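Local structure of alkaline serine protease AL20 (Nesterenkonia abyssinica, 3CP7) at residues A25-S30 against T104-V109; A39-H44 against E89-F94; I115-P120 against S205-N210. The protein probably cleaves peptide bonds in proteins as a secreted, thermostable serine protease with a trypsin-like fold, working under alkaline conditions. All coordinates share one frame; numbering follows the deposited sequence.

How the interactions relate
From the N terminus, strand 19-27 and the turn after it supply 25-30, which meets helix 105-109 in interaction 1 and so closes a long loop. Within it interaction 2 closes a shorter one, where 39-44, just after strand 35-38, meets the start of strand 93-97; both contacts involve the six-stranded N-terminal barrel. Interaction 3 follows in series: 115-120 receives the C-terminal helix 205-214, closing a later loop that takes in the second sheet. No two loops cross. The contacts join physically at interaction 3, where Y92 and F94 pack on helix 205-214, F94 also on I115, and V28 CG1 lies 4.2 Å from I115 CD1.

Interaction 1. Residues A25-S30 against T104-V109; sequences ANIVAS and TVQQQV
I27 and helix 105-109 meet through methyl groups. I27 CD1 points at the helix and reaches two valines one turn apart, lying 3.8 Å from V109 CG2 and 3.9 Å from V105 CG2; in both pairs the side chains come tip to tip. The isoleucine owes this reach to a first torsion that sets CG1 anti to its carbonyl carbon (chi1 -54°) and to an extended second torsion that carries CD1 straight out. Its other branch, CG2, faces the base of Q106.

Beside this apolar patch the contact is polar and wet. Q106 stretches its chain to bring the amide over the turn that follows the strand. NE2 stands 3.2 Å from S30 N, but both are donors and the closeness is no bond. A water joins the two sides instead: it donates to V28 O at 2.8 Å, sits 2.6 Å from S30 OG, and accepts a weak bond from Q106 NE2 at 2.8 Å. S30 OG also bonds N32 OD1, so the hydroxyl is tied into its own turn as well as to the water. The helix is started by T104 at the N-cap, whose OG1 takes a weak capping bond from Q107 N, while Q108 N and V109 N bond the carbonyls of T104 and V105.

The axis of strand 25-27 and that of the short helix run at 78° to each other, 10.5 Å apart at closest approach; side chains and the water span the gap. I27 continues onto V36 of strand 35-38 and F57 of strand 55-59, and V109 rests on P59, joining the helix to barrel strands 19-27 and 55-59. N26, on the strand's other side, is held by H8, S113 and Q183, and A29 O by Y211 of the C-terminal helix 205-214.

Interaction 2. Residues A39-H44 against E89-F94; sequences AGHCLH and EHDYAF. With FMT (formic acid), chain C.
The carboxylate of D91 grips H41 twice. OD1 takes the ring N-H of ND1 at 2.7 Å, nearly straight at 166° and exactly in the ring plane, while OD2 accepts the backbone N-H of H41 at 2.8 Å. Each oxygen uses its syn lone pair, and the carboxylate is turned 39° from the imidazole. D91 CG, anti to the backbone N (chi1 -173°), carries the group across to the 3-10 turn 40-42; S188 OG adds a further bond to OD1. At the far edge of the ring NE2 donates at 2.8 Å to O1 of a formic acid, probably from the crystallisation liquor, which S169 OG and G167 N also bond. H41, D91 and S169 match the Ser-His-Asp charge-relay triad of trypsin-like proteases, consistent with a catalytic centre at the junction of the two sheets. An alanine in place of H41 would remove the imidazole, and is likely to leave D91 OD1 without its ring donor and the formic acid without the NE2 bond. C42 SG, disulfide-linked to C23, lies over one face of the imidazole, offset toward its rim. Behind the polar pair the chains pack closely: A93 CB touches both G40 CA and L43 CD1, each at 3.7 Å, and L43 CD2 rests 3.6 Å from F94 O. W82 of helix 80-85 touches both H41 and D91.

Interaction 3. Residues I115-P120 against S205-N210; sequences IAFNQP and SGAQQN
F117 and Q208 bring the irregular chain of 115-120 nearest to helix 205-214, their CA atoms 6.0 Å apart. The contact ties the loop leading into strand 124-129 of the second sheet to this C-terminal helix. The F117 ring lies flat against the helix: Q208 CA sits 3.5 Å from the ring centroid and 12° off the normal, a CH-pi contact over the face. The Q208 side chain, extended throughout, runs obliquely across the ring, with its amide 16° from the ring plane. Q208 CB stays 3.5 Å from F117 CG and Q208 CG 3.6 Å from F117 CD2, while A207 CB approaches F117 CE1 at 3.9 Å.

N118 joins the helix through water. One water donates to N118 OD1 and accepts from S205 N in the first turn; a second accepts from N118 ND2 and donates to Q208 OE1, linking two amides whose planes stand 53° apart. Beyond the contact, Q119 NE2 bonds F117 O at 2.9 Å, and Q209 NE2 reaches T216 OG1 of the second subunit.

An aromatic face on the aliphatic part of a glutamine, with water carrying the polar links beside it, implies a surface contact held by dispersion and solvent-mediated bonds instead of charge.

Interaction 1. Residues A25-S30 against T104-V109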
loop_
_atom_site.group_PDB
_atom_site.type_symbol
_atom_site.label_atom_id
_atom_site.label_comp_id
_atom_site.label_asym_id
_atom_site.label_seq_id
_atom_site.Cartn_x
_atom_site.Cartn_y
_atom_site.Cartn_z
ATOM N N ALA A 25 8.027 13.147 11.268
ATOM C CA ALA A 25 6.652 12.743 10.989
ATOM C C ALA A 25 5.694 13.532 11.865
ATOM O O ALA A 25 6.115 14.330 12.704
ATOM C CB ALA A 25 6.473 11.246 11.219
ATOM N N ASN A 26 4.400 13.281 11.689
ATOM C CA ASN A 26 3.390 14.040 12.399
ATOM C C ASN A 26 2.138 13.221 12.635
ATOM O O ASN A 26 1.640 12.601 11.713
ATOM C CB ASN A 26 3.050 15.301 11.596
ATOM C CG ASN A 26 2.116 16.242 12.345
ATOM O OD1 ASN A 26 2.431 16.695 13.449
ATOM N ND2 ASN A 26 0.964 16.545 11.744
ATOM N N ILE A 27 1.621 13.246 13.866
ATOM C CA ILE A 27 0.359 12.568 14.168
ATOM C C ILE A 27 -0.798 13.298 13.494
ATOM O O ILE A 27 -1.028 14.485 13.750
ATOM C CB ILE A 27 0.065 12.480 15.691
ATOM C CG1 ILE A 27 1.235 11.835 16.439
ATOM C CG2 ILE A 27 -1.235 11.705 15.932
ATOM C CD1 ILE A 27 1.103 11.910 17.972
ATOM N N VAL A 28 -1.516 12.580 12.634
ATOM C CA VAL A 28 -2.708 13.116 11.976
ATOM C C VAL A 28 -3.939 12.407 12.529
ATOM O O VAL A 28 -3.882 11.226 12.875
ATOM C CB VAL A 28 -2.636 13.000 10.427
ATOM C CG1 VAL A 28 -1.594 13.990 9.891
ATOM C CG2 VAL A 28 -2.362 11.549 9.966
ATOM N N ALA A 29 -5.040 13.147 12.645
ATOM C CA ALA A 29 -6.274 12.582 13.207
ATOM C C ALA A 29 -6.658 11.334 12.437
ATOM O O ALA A 29 -6.669 11.354 11.212
ATOM C CB ALA A 29 -7.384 13.597 13.146
ATOM N N SER A 30 -6.953 10.246 13.147
ATOM C CA SER A 30 -7.262 8.975 12.495
ATOM C C SER A 30 -8.215 8.139 13.319
ATOM O O SER A 30 -8.152 8.151 14.550
ATOM C CB SER A 30 -5.980 8.174 12.297
ATOM O OG SER A 30 -5.390 7.822 13.536
ATOM N N THR A 104 -3.110 4.280 22.603
ATOM C CA THR A 104 -2.686 4.658 21.256
ATOM C C THR A 104 -1.921 5.987 21.296
ATOM O O THR A 104 -2.042 6.772 22.243
ATOM C CB THR A 104 -3.885 4.819 20.332
ATOM O OG1 THR A 104 -4.750 5.809 20.888
ATOM C CG2 THR A 104 -4.652 3.491 20.170
ATOM N N VAL A 105 -1.139 6.257 20.255
ATOM C CA VAL A 105 -0.306 7.454 20.270
ATOM C C VAL A 105 -1.152 8.734 20.327
ATOM O O VAL A 105 -0.764 9.712 20.975
ATOM C CB VAL A 105 0.700 7.476 19.088
ATOM C CG1 VAL A 105 0.032 7.910 17.765
ATOM C CG2 VAL A 105 1.864 8.383 19.410
ATOM N N GLN A 106 -2.300 8.730 19.650
ATOM C CA GLN A 106 -3.158 9.909 19.640
ATOM C C GLN A 106 -3.784 10.132 21.020
ATOM O O GLN A 106 -3.954 11.268 21.438
ATOM C CB GLN A 106 -4.226 9.815 18.535
ATOM C CG GLN A 106 -4.969 11.127 18.278
ATOM C CD GLN A 106 -5.908 11.085 17.079
ATOM O OE1 GLN A 106 -6.901 11.828 17.038
ATOM N NE2 GLN A 106 -5.591 10.267 16.095
ATOM N N GLN A 107 -4.115 9.042 21.710
ATOM C CA GLN A 107 -4.623 9.121 23.084
ATOM C C GLN A 107 -3.536 9.588 24.050
ATOM O O GLN A 107 -3.798 10.377 24.965
ATOM C CB GLN A 107 -5.168 7.762 23.515
ATOM C CG GLN A 107 -6.546 7.446 22.948
ATOM C CD GLN A 107 -7.640 8.279 23.579
ATOM O OE1 GLN A 107 -8.137 9.224 22.971
ATOM N NE2 GLN A 107 -8.020 7.934 24.816
ATOM N N GLN A 108 -2.319 9.085 23.847
ATOM C CA GLN A 108 -1.166 9.472 24.657
ATOM C C GLN A 108 -0.908 10.973 24.577
ATOM O O GLN A 108 -0.746 11.659 25.586
ATOM C CB GLN A 108 0.079 8.720 24.164
ATOM C CG GLN A 108 1.393 9.234 24.758
ATOM C CD GLN A 108 1.518 8.926 26.231
ATOM O OE1 GLN A 108 1.089 7.871 26.697
ATOM N NE2 GLN A 108 2.123 9.841 26.969
ATOM N N VAL A 109 -0.837 11.475 23.350
ATOM C CA VAL A 109 -0.487 12.872 23.138
ATOM C C VAL A 109 -1.686 13.793 23.369
ATOM O O VAL A 109 -1.514 14.952 23.750
ATOM C CB VAL A 109 0.159 13.064 21.731
ATOM C CG1 VAL A 109 0.368 14.518 21.405
ATOM C CG2 VAL A 109 1.493 12.330 21.681
HETATM O O HOH W 1 -3.437 9.126 14.729
#

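Interaction 2. Residues A39-H44 against E89-F94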
loop_
_atom_site.group_PDB
_atom_site.type_symbol
_atom_site.label_atom_id
_atom_site.label_comp_id
_atom_site.label_asym_id
_atom_site.label_seq_id
_atom_site.Cartn_x
_atom_site.Cartn_y
_atom_site.Cartn_z
ATOM N N ALA A 39 7.144 10.891 4.822
ATOM C CA ALA A 39 7.500 10.728 3.405
ATOM C C ALA A 39 7.613 9.249 3.074
ATOM O O ALA A 39 8.016 8.441 3.913
ATOM C CB ALA A 39 8.813 11.441 3.093
ATOM N N GLY A 40 7.286 8.894 1.837
ATOM C CA GLY A 40 7.481 7.521 1.374
ATOM C C GLY A 40 8.909 7.055 1.571
ATOM O O GLY A 40 9.138 5.933 2.023
ATOM N N HIS A 41 9.886 7.909 1.260
ATOM C CA HIS A 41 11.277 7.504 1.346
ATOM C C HIS A 41 11.761 7.333 2.782
ATOM O O HIS A 41 12.849 6.806 3.000
ATOM C CB HIS A 41 12.180 8.435 0.524
ATOM C CG HIS A 41 12.544 9.722 1.200
ATOM N ND1 HIS A 41 11.938 10.929 0.906
ATOM C CD2 HIS A 41 13.502 9.994 2.122
ATOM C CE1 HIS A 41 12.498 11.882 1.636
ATOM N NE2 HIS A 41 13.450 11.342 2.375
ATOM N N CYS A 42 10.960 7.761 3.758
ATOM C CA CYS A 42 11.284 7.541 5.172
ATOM C C CYS A 42 10.835 6.170 5.660
ATOM O O CYS A 42 11.145 5.785 6.794
ATOM C CB CYS A 42 10.624 8.603 6.049
ATOM S SG CYS A 42 11.271 10.280 5.796
ATOM N N LEU A 43 10.105 5.428 4.830
ATOM C CA LEU A 43 9.711 4.081 5.251
ATOM C C LEU A 43 9.816 3.007 4.171
ATOM O O LEU A 43 9.559 1.826 4.446
ATOM C CB LEU A 43 8.330 4.071 5.934
ATOM C CG LEU A 43 7.133 4.732 5.250
ATOM C CD1 LEU A 43 6.745 3.957 3.981
ATOM C CD2 LEU A 43 5.966 4.809 6.233
ATOM N N HIS A 44 10.238 3.393 2.967
ATOM C CA HIS A 44 10.415 2.434 1.882
ATOM C C HIS A 44 11.486 2.922 0.917
ATOM O O HIS A 44 11.537 4.114 0.599
ATOM C CB HIS A 44 9.092 2.178 1.149
ATOM C CG HIS A 44 9.146 1.019 0.205
ATOM N ND1 HIS A 44 9.745 1.099 -1.032
ATOM C CD2 HIS A 44 8.710 -0.257 0.333
ATOM C CE1 HIS A 44 9.659 -0.074 -1.637
ATOM N NE2 HIS A 44 9.044 -0.918 -0.826
ATOM N N GLU A 89 6.256 12.540 -7.202
ATOM C CA GLU A 89 4.908 13.116 -7.099
ATOM C C GLU A 89 4.103 12.477 -5.971
ATOM O O GLU A 89 3.113 13.051 -5.516
ATOM C CB GLU A 89 4.128 13.012 -8.413
ATOM C CG GLU A 89 4.645 13.934 -9.509
ATOM C CD GLU A 89 3.711 14.052 -10.695
ATOM O OE1 GLU A 89 2.905 13.125 -10.936
ATOM O OE2 GLU A 89 3.797 15.095 -11.382
ATOM N N HIS A 90 4.531 11.289 -5.532
ATOM C CA HIS A 90 3.810 10.558 -4.487
ATOM C C HIS A 90 4.723 10.140 -3.351
ATOM O O HIS A 90 4.535 9.081 -2.757
ATOM C CB HIS A 90 3.048 9.368 -5.088
ATOM C CG HIS A 90 2.080 9.790 -6.145
ATOM N ND1 HIS A 90 0.828 10.284 -5.846
ATOM C CD2 HIS A 90 2.205 9.868 -7.490
ATOM C CE1 HIS A 90 0.210 10.615 -6.966
ATOM N NE2 HIS A 90 1.030 10.391 -7.976
ATOM N N ASP A 91 5.685 10.992 -3.007
ATOM C CA ASP A 91 6.582 10.684 -1.899
ATOM C C ASP A 91 5.923 11.051 -0.572
ATOM O O ASP A 91 6.395 11.933 0.148
ATOM C CB ASP A 91 7.934 11.397 -2.030
ATOM C CG ASP A 91 8.937 10.949 -0.982
ATOM O OD1 ASP A 91 9.929 11.671 -0.742
ATOM O OD2 ASP A 91 8.741 9.868 -0.388
ATOM N N TYR A 92 4.810 10.385 -0.276
ATOM C CA TYR A 92 4.122 10.508 1.006
ATOM C C TYR A 92 3.761 9.100 1.475
ATOM O O TYR A 92 3.726 8.143 0.685
ATOM C CB TYR A 92 2.862 11.390 0.900
ATOM C CG TYR A 92 1.966 11.009 -0.248
ATOM C CD1 TYR A 92 1.949 11.767 -1.425
ATOM C CD2 TYR A 92 1.154 9.873 -0.193
ATOM C CE1 TYR A 92 1.147 11.405 -2.502
ATOM C CE2 TYR A 92 0.360 9.498 -1.264
ATOM C CZ TYR A 92 0.358 10.267 -2.427
ATOM O OH TYR A 92 -0.423 9.897 -3.499
ATOM N N ALA A 93 3.490 8.980 2.770
ATOM C CA ALA A 93 3.221 7.684 3.369
ATOM C C ALA A 93 2.675 7.883 4.757
ATOM O O ALA A 93 2.691 8.985 5.294
ATOM C CB ALA A 93 4.495 6.847 3.422
ATOM N N PHE A 94 2.198 6.790 5.335
ATOM C CA PHE A 94 1.682 6.815 6.692
ATOM C C PHE A 94 2.237 5.627 7.431
ATOM O O PHE A 94 2.384 4.549 6.844
ATOM C CB PHE A 94 0.145 6.778 6.662
ATOM C CG PHE A 94 -0.451 7.936 5.919
ATOM C CD1 PHE A 94 -0.691 9.140 6.578
ATOM C CD2 PHE A 94 -0.693 7.856 4.546
ATOM C CE1 PHE A 94 -1.193 10.236 5.897
ATOM C CE2 PHE A 94 -1.186 8.946 3.861
ATOM C CZ PHE A 94 -1.417 10.147 4.523
HETATM C C FMT C . 16.005 12.520 5.058
HETATM O O1 FMT C . 15.599 11.821 4.114
HETATM O O2 FMT C . 15.726 13.716 5.172
#

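Interaction 3. Residues I115-P120 against S205-N210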
loop_
_atom_site.group_PDB
_atom_site.type_symbol
_atom_site.label_atom_id
_atom_site.label_comp_id
_atom_site.label_asym_id
_atom_site.label_seq_id
_atom_site.Cartn_x
_atom_site.Cartn_y
_atom_site.Cartn_z
ATOM N N ILE A 115 -5.973 16.842 8.560
ATOM C CA ILE A 115 -5.262 16.638 7.297
ATOM C C ILE A 115 -6.228 16.983 6.175
ATOM O O ILE A 115 -7.421 16.683 6.258
ATOM C CB ILE A 115 -4.692 15.198 7.218
ATOM C CG1 ILE A 115 -3.842 14.991 5.957
ATOM C CG2 ILE A 115 -5.812 14.153 7.349
ATOM C CD1 ILE A 115 -3.030 13.700 5.989
ATOM N N ALA A 116 -5.708 17.646 5.147
ATOM C CA ALA A 116 -6.520 18.176 4.046
ATOM C C ALA A 116 -5.969 17.725 2.699
ATOM O O ALA A 116 -4.752 17.579 2.520
ATOM C CB ALA A 116 -6.578 19.708 4.100
ATOM N N PHE A 117 -6.876 17.525 1.752
ATOM C CA PHE A 117 -6.529 17.065 0.404
ATOM C C PHE A 117 -7.259 17.895 -0.630
ATOM O O PHE A 117 -8.287 18.536 -0.331
ATOM C CB PHE A 117 -6.914 15.597 0.238
ATOM C CG PHE A 117 -6.411 14.720 1.344
ATOM C CD1 PHE A 117 -5.121 14.208 1.304
ATOM C CD2 PHE A 117 -7.221 14.431 2.441
ATOM C CE1 PHE A 117 -4.636 13.411 2.334
ATOM C CE2 PHE A 117 -6.749 13.619 3.472
ATOM C CZ PHE A 117 -5.467 13.102 3.419
ATOM N N ASN A 118 -6.741 17.867 -1.856
ATOM C CA ASN A 118 -7.383 18.563 -2.973
ATOM C C ASN A 118 -7.644 20.028 -2.677
ATOM O O ASN A 118 -8.720 20.574 -2.976
ATOM C CB ASN A 118 -8.636 17.814 -3.440
ATOM C CG ASN A 118 -8.285 16.494 -4.087
ATOM O OD1 ASN A 118 -7.454 16.444 -4.992
ATOM N ND2 ASN A 118 -8.889 15.423 -3.610
ATOM N N GLN A 119 -6.629 20.654 -2.096
ATOM C CA GLN A 119 -6.633 22.075 -1.793
ATOM C C GLN A 119 -5.937 22.846 -2.919
ATOM O O GLN A 119 -5.228 22.249 -3.724
ATOM C CB GLN A 119 -5.936 22.315 -0.455
ATOM C CG GLN A 119 -6.606 21.593 0.706
ATOM C CD GLN A 119 -8.048 22.035 0.905
ATOM O OE1 GLN A 119 -8.316 23.219 1.114
ATOM N NE2 GLN A 119 -8.977 21.096 0.837
ATOM N N PRO A 120 -6.133 24.178 -2.982
ATOM C CA PRO A 120 -5.449 24.928 -4.030
ATOM C C PRO A 120 -3.931 24.796 -3.969
ATOM O O PRO A 120 -3.359 24.575 -2.897
ATOM C CB PRO A 120 -5.860 26.378 -3.740
ATOM C CG PRO A 120 -7.168 26.259 -3.052
ATOM C CD PRO A 120 -7.007 25.045 -2.174
ATOM N N SER A 205 -6.015 13.123 -4.531
ATOM C CA SER A 205 -6.867 11.966 -4.274
ATOM C C SER A 205 -6.067 10.704 -3.953
ATOM O O SER A 205 -6.553 9.824 -3.240
ATOM C CB SER A 205 -7.804 11.710 -5.443
ATOM O OG SER A 205 -7.087 11.586 -6.657
ATOM N N GLY A 206 -4.842 10.608 -4.473
ATOM C CA GLY A 206 -3.970 9.482 -4.124
ATOM C C GLY A 206 -3.644 9.516 -2.644
ATOM O O GLY A 206 -3.822 8.515 -1.921
ATOM N N ALA A 207 -3.173 10.672 -2.181
ATOM C CA ALA A 207 -2.858 10.847 -0.771
ATOM C C ALA A 207 -4.107 10.646 0.086
ATOM O O ALA A 207 -4.030 10.017 1.136
ATOM C CB ALA A 207 -2.236 12.199 -0.527
ATOM N N GLN A 208 -5.257 11.155 -0.358
ATOM C CA GLN A 208 -6.467 11.017 0.450
ATOM C C GLN A 208 -6.877 9.557 0.620
ATOM O O GLN A 208 -7.202 9.121 1.725
ATOM C CB GLN A 208 -7.625 11.791 -0.158
ATOM C CG GLN A 208 -8.859 11.712 0.735
ATOM C CD GLN A 208 -9.896 12.745 0.419
ATOM O OE1 GLN A 208 -9.905 13.318 -0.661
ATOM N NE2 GLN A 208 -10.800 12.970 1.363
ATOM N N GLN A 209 -6.856 8.805 -0.470
ATOM C CA GLN A 209 -7.229 7.401 -0.410
ATOM C C GLN A 209 -6.213 6.547 0.359
ATOM O O GLN A 209 -6.594 5.608 1.042
ATOM C CB GLN A 209 -7.478 6.856 -1.806
ATOM C CG GLN A 209 -8.721 7.474 -2.440
ATOM C CD GLN A 209 -8.970 6.993 -3.831
ATOM O OE1 GLN A 209 -9.904 6.230 -4.077
ATOM N NE2 GLN A 209 -8.134 7.424 -4.762
ATOM N N ASN A 210 -4.925 6.889 0.260
ATOM C CA ASN A 210 -3.894 6.211 1.049
ATOM C C ASN A 210 -4.120 6.499 2.537
ATOM O O ASN A 210 -4.050 5.594 3.372
ATOM C CB ASN A 210 -2.512 6.698 0.585
ATOM C CG ASN A 210 -1.363 5.724 0.883
ATOM O OD1 ASN A 210 -1.496 4.479 0.739
ATOM N ND2 ASN A 210 -0.156 6.308 1.068
HETATM O O HOH W 2 -6.296 14.780 -6.880
HETATM O O HOH W 3 -10.825 15.709 -1.415
#